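Local coordinates for polycomb protein Pcl (Drosophila melanogaster, PDB 5OQD) that binds chromatin and DNA as a component of the Esc/E(z) histone H3 methyltransferase complex, helping to establish repression of homeotic genes in the early embryo, at residues K63-D68 with L96-Y101; D68-F73 with P179-V184. All coordinates share one frame; numbering follows the deposited sequence.

Contact 1 (K63-D68 with L96-Y101); sequences KLLRGD and LHIALY
Gly67 and Ile98 bring the two backbones together, their CA atoms 6.1 Å apart, where a type II beta turn, Leu65 to Asp68, meets one side of helix 92-104. The turn belongs to the second PHD finger and the helix to the winged-helix domain, so this is a seam between domains. No hydrogen bond spans the two segments. Ile98 reaches the turn with two branches: CG2 meets Leu65 CD1, the side chains crossing at about a right angle, while CD1 lies 4.0 Å from Asp68 CB. Gly67 sits with phi 105°, and a side chain there would run into the Tyr101 ring. Asp68 turns its carboxylate to other partners, forming a salt bridge with Arg87. Arg66 crosses Tyr101 obliquely; its chain, extended from CG to NE, carries the guanidinium out to the hydroxyl end, where its plane lies 19° from that of the ring. Its NH1 is 3.3 Å from Tyr101 OH, but the angle is poor for a hydrogen bond; both groups turn instead to Asp39, Arg66 by a salt bridge and Tyr101 by a hydrogen bond. With Tyr101 CG anti to the backbone N (chi1 -172°), Arg66 O comes in at the ring edge, near its plane, 3.1 Å from Tyr101 CD2.

Contact 2 (D68-F73 with P179-V184); sequences DMFFVF and PHIPKV
Phe70 lays one face of its ring against Ile181, whose CD1 sits over the centre in a CH-pi contact, 3.7 Å from the centroid and 7° off the normal. The CG1 of the same isoleucine lies farther across that face, 3.5 Å from Phe70 CE2. This reach follows from chi1 of -57°, which sets Ile181 CG1 anti to its carbonyl carbon, and from an extended chi2 that carries CD1 onward to Met69, where it packs 3.4 Å from CB. Around the ring's far end, Pro179 CB approaches CZ obliquely at 4.0 Å, and His180 O stands near CE2. Here the second PHD finger meets the chain that follows the winged-helix strands: residues 69-70 lead into strand 71-74, and the irregular segment 179-184 runs alongside in nearly the same direction, 17° apart, without a hydrogen bond between them. The backbone at Phe70 is fixed by two turns. Phe70 is the centre of an inverse gamma turn, and its N donates almost straight to Asp68 OD1, closing an Asx turn over a rather long 3.3 Å; OD1 also forms a salt bridge with Arg87. Ile98 and Asp94 of helix 92-104 also touch Phe70, tying the ring to the winged helix. An alanine here is likely to leave Ile181 CD1 with no aromatic face to rest on and Pro179 CB without the ring it packs against, opening a gap between the finger and the 179-184 chain, on the side of helix 92-104. Farther along, Val72, which also packs on Phe84, meets Val184 through their CG2 methyls, 4.3 Å apart.

Both contacts belong to the join between the second PHD finger and the winged-helix part of the chain, and they share Asp68, the last residue of the turn in contact 1 and the first of the segment in contact 2. Each is partly buried. In contact 1 apolar packing gives way to a charged, more exposed end around Arg66, whereas contact 2 is almost wholly apolar in its side chains, with partly exposed Ile181 set against buried Phe70. Pro179 bridges the two: its CG packs 3.8 Å from Ile98 CG1 and also lies near Gly67 O. On the finger side, Leu64 CD2 touches Phe71 CE2. Helix 92-104 and the 179-184 chain thus grip consecutive pieces of the finger.

Contact 1 (K63-D68 with L96-Y101)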
ATOM      1  N   LYS B  63      -3.300  11.420  -6.588  1.00 90.07           N
ATOM      2  CA  LYS B  63      -2.752  11.608  -5.263  1.00 94.70           C
ATOM      3  C   LYS B  63      -2.668  10.239  -4.612  1.00 86.63           C
ATOM      4  O   LYS B  63      -3.603   9.450  -4.697  1.00 73.53           O
ATOM      5  CB  LYS B  63      -3.644  12.539  -4.444  1.00 99.77           C
ATOM      6  N   LEU B  64      -1.551   9.963  -3.955  1.00 83.11           N
ATOM      7  CA  LEU B  64      -1.336   8.665  -3.345  1.00 75.20           C
ATOM      8  C   LEU B  64      -1.146   8.790  -1.852  1.00 77.29           C
ATOM      9  O   LEU B  64      -0.306   9.555  -1.395  1.00 68.75           O
ATOM     10  CB  LEU B  64      -0.103   8.003  -3.946  1.00 71.02           C
ATOM     11  CG  LEU B  64      -0.289   7.238  -5.249  1.00 71.07           C
ATOM     12  CD1 LEU B  64       0.954   6.424  -5.558  1.00 65.85           C
ATOM     13  CD2 LEU B  64      -1.515   6.349  -5.190  1.00 67.72           C
ATOM     14  N   LEU B  65      -1.911   8.015  -1.093  1.00 71.09           N
ATOM     15  CA  LEU B  65      -1.750   7.982   0.355  1.00 67.93           C
ATOM     16  C   LEU B  65      -0.346   7.507   0.697  1.00 67.32           C
ATOM     17  O   LEU B  65       0.218   6.669  -0.007  1.00 62.45           O
ATOM     18  CB  LEU B  65      -2.798   7.073   1.003  1.00 75.84           C
ATOM     19  CG  LEU B  65      -4.165   7.695   1.294  1.00 80.48           C
ATOM     20  CD1 LEU B  65      -5.191   6.615   1.596  1.00 83.78           C
ATOM     21  CD2 LEU B  65      -4.064   8.673   2.454  1.00 86.52           C
ATOM     22  N   ARG B  66       0.219   8.049   1.770  1.00 66.52           N
ATOM     23  CA  ARG B  66       1.592   7.733   2.142  1.00 65.49           C
ATOM     24  C   ARG B  66       1.731   6.259   2.507  1.00 69.21           C
ATOM     25  O   ARG B  66       1.098   5.780   3.447  1.00 82.31           O
ATOM     26  CB  ARG B  66       2.049   8.619   3.301  1.00 68.32           C
ATOM     27  CG  ARG B  66       3.539   8.912   3.295  1.00 79.54           C
ATOM     28  CD  ARG B  66       3.901   9.999   4.291  1.00 88.06           C
ATOM     29  NE  ARG B  66       5.239  10.530   4.044  1.00 93.08           N
ATOM     30  CZ  ARG B  66       6.354  10.016   4.551  1.00 92.49           C
ATOM     31  NH1 ARG B  66       6.295   8.950   5.339  1.00 78.91           N
ATOM     32  NH2 ARG B  66       7.527  10.566   4.269  1.00 92.56           N
ATOM     33  N   GLY B  67       2.553   5.544   1.745  1.00 66.09           N
ATOM     34  CA  GLY B  67       2.759   4.124   1.964  1.00 64.72           C
ATOM     35  C   GLY B  67       2.058   3.272   0.924  1.00 53.46           C
ATOM     36  O   GLY B  67       2.361   2.088   0.771  1.00 51.76           O
ATOM     37  N   ASP B  68       1.149   3.882   0.175  1.00 50.67           N
ATOM     38  CA  ASP B  68       0.353   3.144  -0.789  1.00 49.86           C
ATOM     39  C   ASP B  68       1.071   3.046  -2.117  1.00 54.63           C
ATOM     40  O   ASP B  68       1.084   3.976  -2.902  1.00 63.13           O
ATOM     41  CB  ASP B  68      -0.987   3.840  -0.986  1.00 48.59           C
ATOM     42  CG  ASP B  68      -1.849   3.164  -2.017  1.00 56.00           C
ATOM     43  OD1 ASP B  68      -1.435   2.126  -2.545  1.00 56.37           O
ATOM     44  OD2 ASP B  68      -2.949   3.666  -2.298  1.00 55.03           O
ATOM     45  N   LEU B  96      -5.439  -1.324   6.823  1.00 44.13           N
ATOM     46  CA  LEU B  96      -5.108  -1.016   8.210  1.00 44.81           C
ATOM     47  C   LEU B  96      -3.688  -0.478   8.350  1.00 42.54           C
ATOM     48  O   LEU B  96      -3.447   0.464   9.104  1.00 41.21           O
ATOM     49  CB  LEU B  96      -5.285  -2.257   9.087  1.00 35.66           C
ATOM     50  CG  LEU B  96      -6.726  -2.692   9.356  1.00 41.36           C
ATOM     51  CD1 LEU B  96      -6.764  -4.055  10.029  1.00 34.76           C
ATOM     52  CD2 LEU B  96      -7.443  -1.652  10.202  1.00 48.73           C
ATOM     53  N   HIS B  97      -2.750  -1.081   7.624  1.00 47.70           N
ATOM     54  CA  HIS B  97      -1.363  -0.634   7.664  1.00 43.02           C
ATOM     55  C   HIS B  97      -1.242   0.762   7.061  1.00 41.58           C
ATOM     56  O   HIS B  97      -0.518   1.606   7.584  1.00 49.08           O
ATOM     57  CB  HIS B  97      -0.448  -1.619   6.929  1.00 44.85           C
ATOM     58  CG  HIS B  97       1.002  -1.463   7.267  1.00 48.37           C
ATOM     59  ND1 HIS B  97       1.835  -2.540   7.484  1.00 51.91           N
ATOM     60  CD2 HIS B  97       1.768  -0.358   7.428  1.00 45.80           C
ATOM     61  CE1 HIS B  97       3.050  -2.104   7.768  1.00 49.29           C
ATOM     62  NE2 HIS B  97       3.035  -0.784   7.740  1.00 44.21           N
ATOM     63  N   ILE B  98      -1.954   0.995   5.963  1.00 44.90           N
ATOM     64  CA  ILE B  98      -2.002   2.315   5.338  1.00 52.59           C
ATOM     65  C   ILE B  98      -2.586   3.343   6.303  1.00 55.32           C
ATOM     66  O   ILE B  98      -2.074   4.456   6.428  1.00 59.94           O
ATOM     67  CB  ILE B  98      -2.834   2.295   4.038  1.00 52.33           C
ATOM     68  CG1 ILE B  98      -2.045   1.628   2.909  1.00 45.20           C
ATOM     69  CG2 ILE B  98      -3.233   3.706   3.625  1.00 44.21           C
ATOM     70  CD1 ILE B  98      -2.836   1.472   1.626  1.00 45.53           C
ATOM     71  N   ALA B  99      -3.654   2.952   6.993  1.00 50.67           N
ATOM     72  CA  ALA B  99      -4.316   3.830   7.951  1.00 52.66           C
ATOM     73  C   ALA B  99      -3.379   4.228   9.087  1.00 51.04           C
ATOM     74  O   ALA B  99      -3.235   5.409   9.397  1.00 58.84           O
ATOM     75  CB  ALA B  99      -5.565   3.159   8.506  1.00 50.78           C
ATOM     76  N   LEU B 100      -2.740   3.236   9.698  1.00 48.82           N
ATOM     77  CA  LEU B 100      -1.854   3.476  10.832  1.00 49.55           C
ATOM     78  C   LEU B 100      -0.578   4.213  10.428  1.00 64.47           C
ATOM     79  O   LEU B 100       0.015   4.926  11.236  1.00 70.65           O
ATOM     80  CB  LEU B 100      -1.498   2.152  11.512  1.00 45.24           C
ATOM     81  CG  LEU B 100      -2.652   1.435  12.217  1.00 52.47           C
ATOM     82  CD1 LEU B 100      -2.213   0.075  12.729  1.00 46.87           C
ATOM     83  CD2 LEU B 100      -3.188   2.286  13.357  1.00 55.51           C
ATOM     84  N   TYR B 101      -0.160   4.038   9.178  1.00 61.36           N
ATOM     85  CA  TYR B 101       1.063   4.667   8.690  1.00 62.98           C
ATOM     86  C   TYR B 101       0.859   6.156   8.428  1.00 68.81           C
ATOM     87  O   TYR B 101       1.729   6.974   8.728  1.00 73.75           O
ATOM     88  CB  TYR B 101       1.551   3.967   7.418  1.00 59.69           C
ATOM     89  CG  TYR B 101       2.911   4.419   6.941  1.00 60.52           C
ATOM     90  CD1 TYR B 101       4.067   4.051   7.619  1.00 57.08           C
ATOM     91  CD2 TYR B 101       3.044   5.201   5.802  1.00 64.67           C
ATOM     92  CE1 TYR B 101       5.311   4.459   7.181  1.00 60.30           C
ATOM     93  CE2 TYR B 101       4.285   5.611   5.354  1.00 63.53           C
ATOM     94  CZ  TYR B 101       5.415   5.238   6.049  1.00 62.19           C
ATOM     95  OH  TYR B 101       6.654   5.645   5.610  1.00 84.43           O
TER

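Contact 2 (D68-F73 with P179-V184)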
ATOM      1  N   ASP B  68       1.149   3.882   0.175  1.00 50.67           N
ATOM      2  CA  ASP B  68       0.353   3.144  -0.789  1.00 49.86           C
ATOM      3  C   ASP B  68       1.071   3.046  -2.117  1.00 54.63           C
ATOM      4  O   ASP B  68       1.084   3.976  -2.902  1.00 63.13           O
ATOM      5  CB  ASP B  68      -0.987   3.840  -0.986  1.00 48.59           C
ATOM      6  CG  ASP B  68      -1.849   3.164  -2.017  1.00 56.00           C
ATOM      7  OD1 ASP B  68      -1.435   2.126  -2.545  1.00 56.37           O
ATOM      8  OD2 ASP B  68      -2.949   3.666  -2.298  1.00 55.03           O
ATOM      9  N   MET B  69       1.669   1.893  -2.356  1.00 48.75           N
ATOM     10  CA  MET B  69       2.404   1.642  -3.577  1.00 54.27           C
ATOM     11  C   MET B  69       1.883   0.421  -4.299  1.00 55.84           C
ATOM     12  O   MET B  69       2.620  -0.230  -5.021  1.00 61.40           O
ATOM     13  CB  MET B  69       3.885   1.476  -3.283  1.00 51.33           C
ATOM     14  CG  MET B  69       4.584   2.781  -2.981  1.00 63.63           C
ATOM     15  SD  MET B  69       6.104   2.539  -2.053  1.00112.75           S
ATOM     16  CE  MET B  69       7.030   1.481  -3.160  1.00 63.94           C
ATOM     17  N   PHE B  70       0.618   0.096  -4.099  1.00 54.57           N
ATOM     18  CA  PHE B  70       0.112  -1.175  -4.565  1.00 51.32           C
ATOM     19  C   PHE B  70      -0.225  -1.099  -6.039  1.00 59.20           C
ATOM     20  O   PHE B  70      -1.383  -1.034  -6.428  1.00 57.62           O
ATOM     21  CB  PHE B  70      -1.113  -1.580  -3.757  1.00 50.85           C
ATOM     22  CG  PHE B  70      -0.814  -1.885  -2.324  1.00 44.71           C
ATOM     23  CD1 PHE B  70      -0.808  -0.887  -1.381  1.00 38.22           C
ATOM     24  CD2 PHE B  70      -0.540  -3.173  -1.924  1.00 42.25           C
ATOM     25  CE1 PHE B  70      -0.531  -1.167  -0.064  1.00 43.94           C
ATOM     26  CE2 PHE B  70      -0.261  -3.460  -0.610  1.00 43.89           C
ATOM     27  CZ  PHE B  70      -0.259  -2.456   0.323  1.00 38.16           C
ATOM     28  N   PHE B  71       0.827  -1.104  -6.848  1.00 59.95           N
ATOM     29  CA  PHE B  71       0.721  -1.022  -8.292  1.00 51.67           C
ATOM     30  C   PHE B  71       1.738  -1.941  -8.941  1.00 49.53           C
ATOM     31  O   PHE B  71       2.758  -2.254  -8.357  1.00 57.56           O
ATOM     32  CB  PHE B  71       1.011   0.399  -8.755  1.00 52.17           C
ATOM     33  CG  PHE B  71      -0.045   1.389  -8.391  1.00 46.69           C
ATOM     34  CD1 PHE B  71      -1.137   1.579  -9.205  1.00 48.34           C
ATOM     35  CD2 PHE B  71       0.071   2.147  -7.249  1.00 47.12           C
ATOM     36  CE1 PHE B  71      -2.105   2.497  -8.881  1.00 49.54           C
ATOM     37  CE2 PHE B  71      -0.894   3.068  -6.915  1.00 55.94           C
ATOM     38  CZ  PHE B  71      -1.985   3.244  -7.732  1.00 51.68           C
ATOM     39  N   VAL B  72       1.459  -2.356 -10.164  1.00 48.88           N
ATOM     40  CA  VAL B  72       2.441  -3.029 -11.002  1.00 49.76           C
ATOM     41  C   VAL B  72       2.828  -2.083 -12.128  1.00 53.25           C
ATOM     42  O   VAL B  72       1.994  -1.715 -12.954  1.00 45.22           O
ATOM     43  CB  VAL B  72       1.911  -4.349 -11.588  1.00 52.37           C
ATOM     44  CG1 VAL B  72       2.906  -4.920 -12.591  1.00 53.94           C
ATOM     45  CG2 VAL B  72       1.633  -5.350 -10.482  1.00 53.59           C
ATOM     46  N   PHE B  73       4.093  -1.679 -12.153  1.00 53.51           N
ATOM     47  CA  PHE B  73       4.537  -0.666 -13.101  1.00 52.77           C
ATOM     48  C   PHE B  73       5.638  -1.158 -14.033  1.00 53.57           C
ATOM     49  O   PHE B  73       6.562  -1.856 -13.619  1.00 50.89           O
ATOM     50  CB  PHE B  73       5.014   0.581 -12.352  1.00 47.88           C
ATOM     51  CG  PHE B  73       5.683   1.595 -13.233  1.00 55.29           C
ATOM     52  CD1 PHE B  73       4.985   2.211 -14.258  1.00 60.71           C
ATOM     53  CD2 PHE B  73       7.011   1.934 -13.036  1.00 55.32           C
ATOM     54  CE1 PHE B  73       5.600   3.141 -15.071  1.00 66.47           C
ATOM     55  CE2 PHE B  73       7.629   2.868 -13.845  1.00 54.61           C
ATOM     56  CZ  PHE B  73       6.923   3.473 -14.863  1.00 54.48           C
ATOM     57  N   PRO B 179       3.566  -0.083   4.594  1.00 44.91           N
ATOM     58  CA  PRO B 179       2.862  -1.320   4.233  1.00 45.27           C
ATOM     59  C   PRO B 179       3.724  -2.324   3.470  1.00 53.17           C
ATOM     60  O   PRO B 179       4.490  -1.943   2.585  1.00 54.67           O
ATOM     61  CB  PRO B 179       1.719  -0.818   3.350  1.00 39.20           C
ATOM     62  CG  PRO B 179       1.413   0.526   3.891  1.00 46.78           C
ATOM     63  CD  PRO B 179       2.736   1.107   4.326  1.00 49.82           C
ATOM     64  N   HIS B 180       3.617  -3.589   3.852  1.00 50.42           N
ATOM     65  CA  HIS B 180       4.306  -4.623   3.122  1.00 45.53           C
ATOM     66  C   HIS B 180       3.649  -4.691   1.759  1.00 59.64           C
ATOM     67  O   HIS B 180       2.424  -4.725   1.645  1.00 59.03           O
ATOM     68  CB  HIS B 180       4.181  -5.967   3.839  1.00 53.54           C
ATOM     69  CG  HIS B 180       4.876  -6.011   5.165  1.00 53.47           C
ATOM     70  ND1 HIS B 180       4.300  -5.533   6.322  1.00 80.02           N
ATOM     71  CD2 HIS B 180       6.097  -6.477   5.517  1.00 68.04           C
ATOM     72  CE1 HIS B 180       5.137  -5.701   7.332  1.00 66.14           C
ATOM     73  NE2 HIS B 180       6.236  -6.273   6.868  1.00 49.02           N
ATOM     74  N   ILE B 181       4.474  -4.719   0.726  1.00 63.97           N
ATOM     75  CA  ILE B 181       3.998  -4.911  -0.639  1.00 53.69           C
ATOM     76  C   ILE B 181       4.865  -5.933  -1.368  1.00 50.43           C
ATOM     77  O   ILE B 181       6.090  -5.836  -1.349  1.00 65.70           O
ATOM     78  CB  ILE B 181       3.991  -3.579  -1.419  1.00 53.75           C
ATOM     79  CG1 ILE B 181       3.130  -2.551  -0.684  1.00 57.70           C
ATOM     80  CG2 ILE B 181       3.492  -3.782  -2.843  1.00 54.08           C
ATOM     81  CD1 ILE B 181       2.980  -1.243  -1.415  1.00 48.31           C
ATOM     82  N   PRO B 182       4.227  -6.930  -2.003  1.00 65.14           N
ATOM     83  CA  PRO B 182       4.971  -7.968  -2.724  1.00 59.81           C
ATOM     84  C   PRO B 182       5.752  -7.409  -3.908  1.00 53.09           C
ATOM     85  O   PRO B 182       5.216  -6.632  -4.697  1.00 51.89           O
ATOM     86  CB  PRO B 182       3.871  -8.926  -3.197  1.00 54.97           C
ATOM     87  CG  PRO B 182       2.634  -8.098  -3.227  1.00 60.15           C
ATOM     88  CD  PRO B 182       2.772  -7.144  -2.079  1.00 65.07           C
ATOM     89  N   LYS B 183       7.015  -7.805  -4.019  1.00 53.46           N
ATOM     90  CA  LYS B 183       7.865  -7.361  -5.115  1.00 50.79           C
ATOM     91  C   LYS B 183       7.558  -8.127  -6.392  1.00 49.07           C
ATOM     92  O   LYS B 183       7.458  -9.354  -6.384  1.00 48.45           O
ATOM     93  CB  LYS B 183       9.341  -7.526  -4.753  1.00 61.97           C
ATOM     94  CG  LYS B 183       9.899  -6.409  -3.896  1.00 71.66           C
ATOM     95  CD  LYS B 183      10.185  -5.162  -4.715  1.00 43.74           C
ATOM     96  CE  LYS B 183      11.070  -4.201  -3.940  1.00 39.47           C
ATOM     97  NZ  LYS B 183      11.070  -2.830  -4.516  1.00 41.28           N
ATOM     98  N   VAL B 184       7.413  -7.393  -7.488  1.00 47.53           N
ATOM     99  CA  VAL B 184       7.155  -8.001  -8.784  1.00 49.62           C
ATOM    100  C   VAL B 184       8.310  -7.729  -9.741  1.00 50.06           C
ATOM    101  O   VAL B 184       8.467  -6.612 -10.236  1.00 51.07           O
ATOM    102  CB  VAL B 184       5.843  -7.482  -9.398  1.00 50.00           C
ATOM    103  CG1 VAL B 184       5.486  -8.281 -10.638  1.00 54.25           C
ATOM    104  CG2 VAL B 184       4.720  -7.558  -8.378  1.00 54.40           C
TER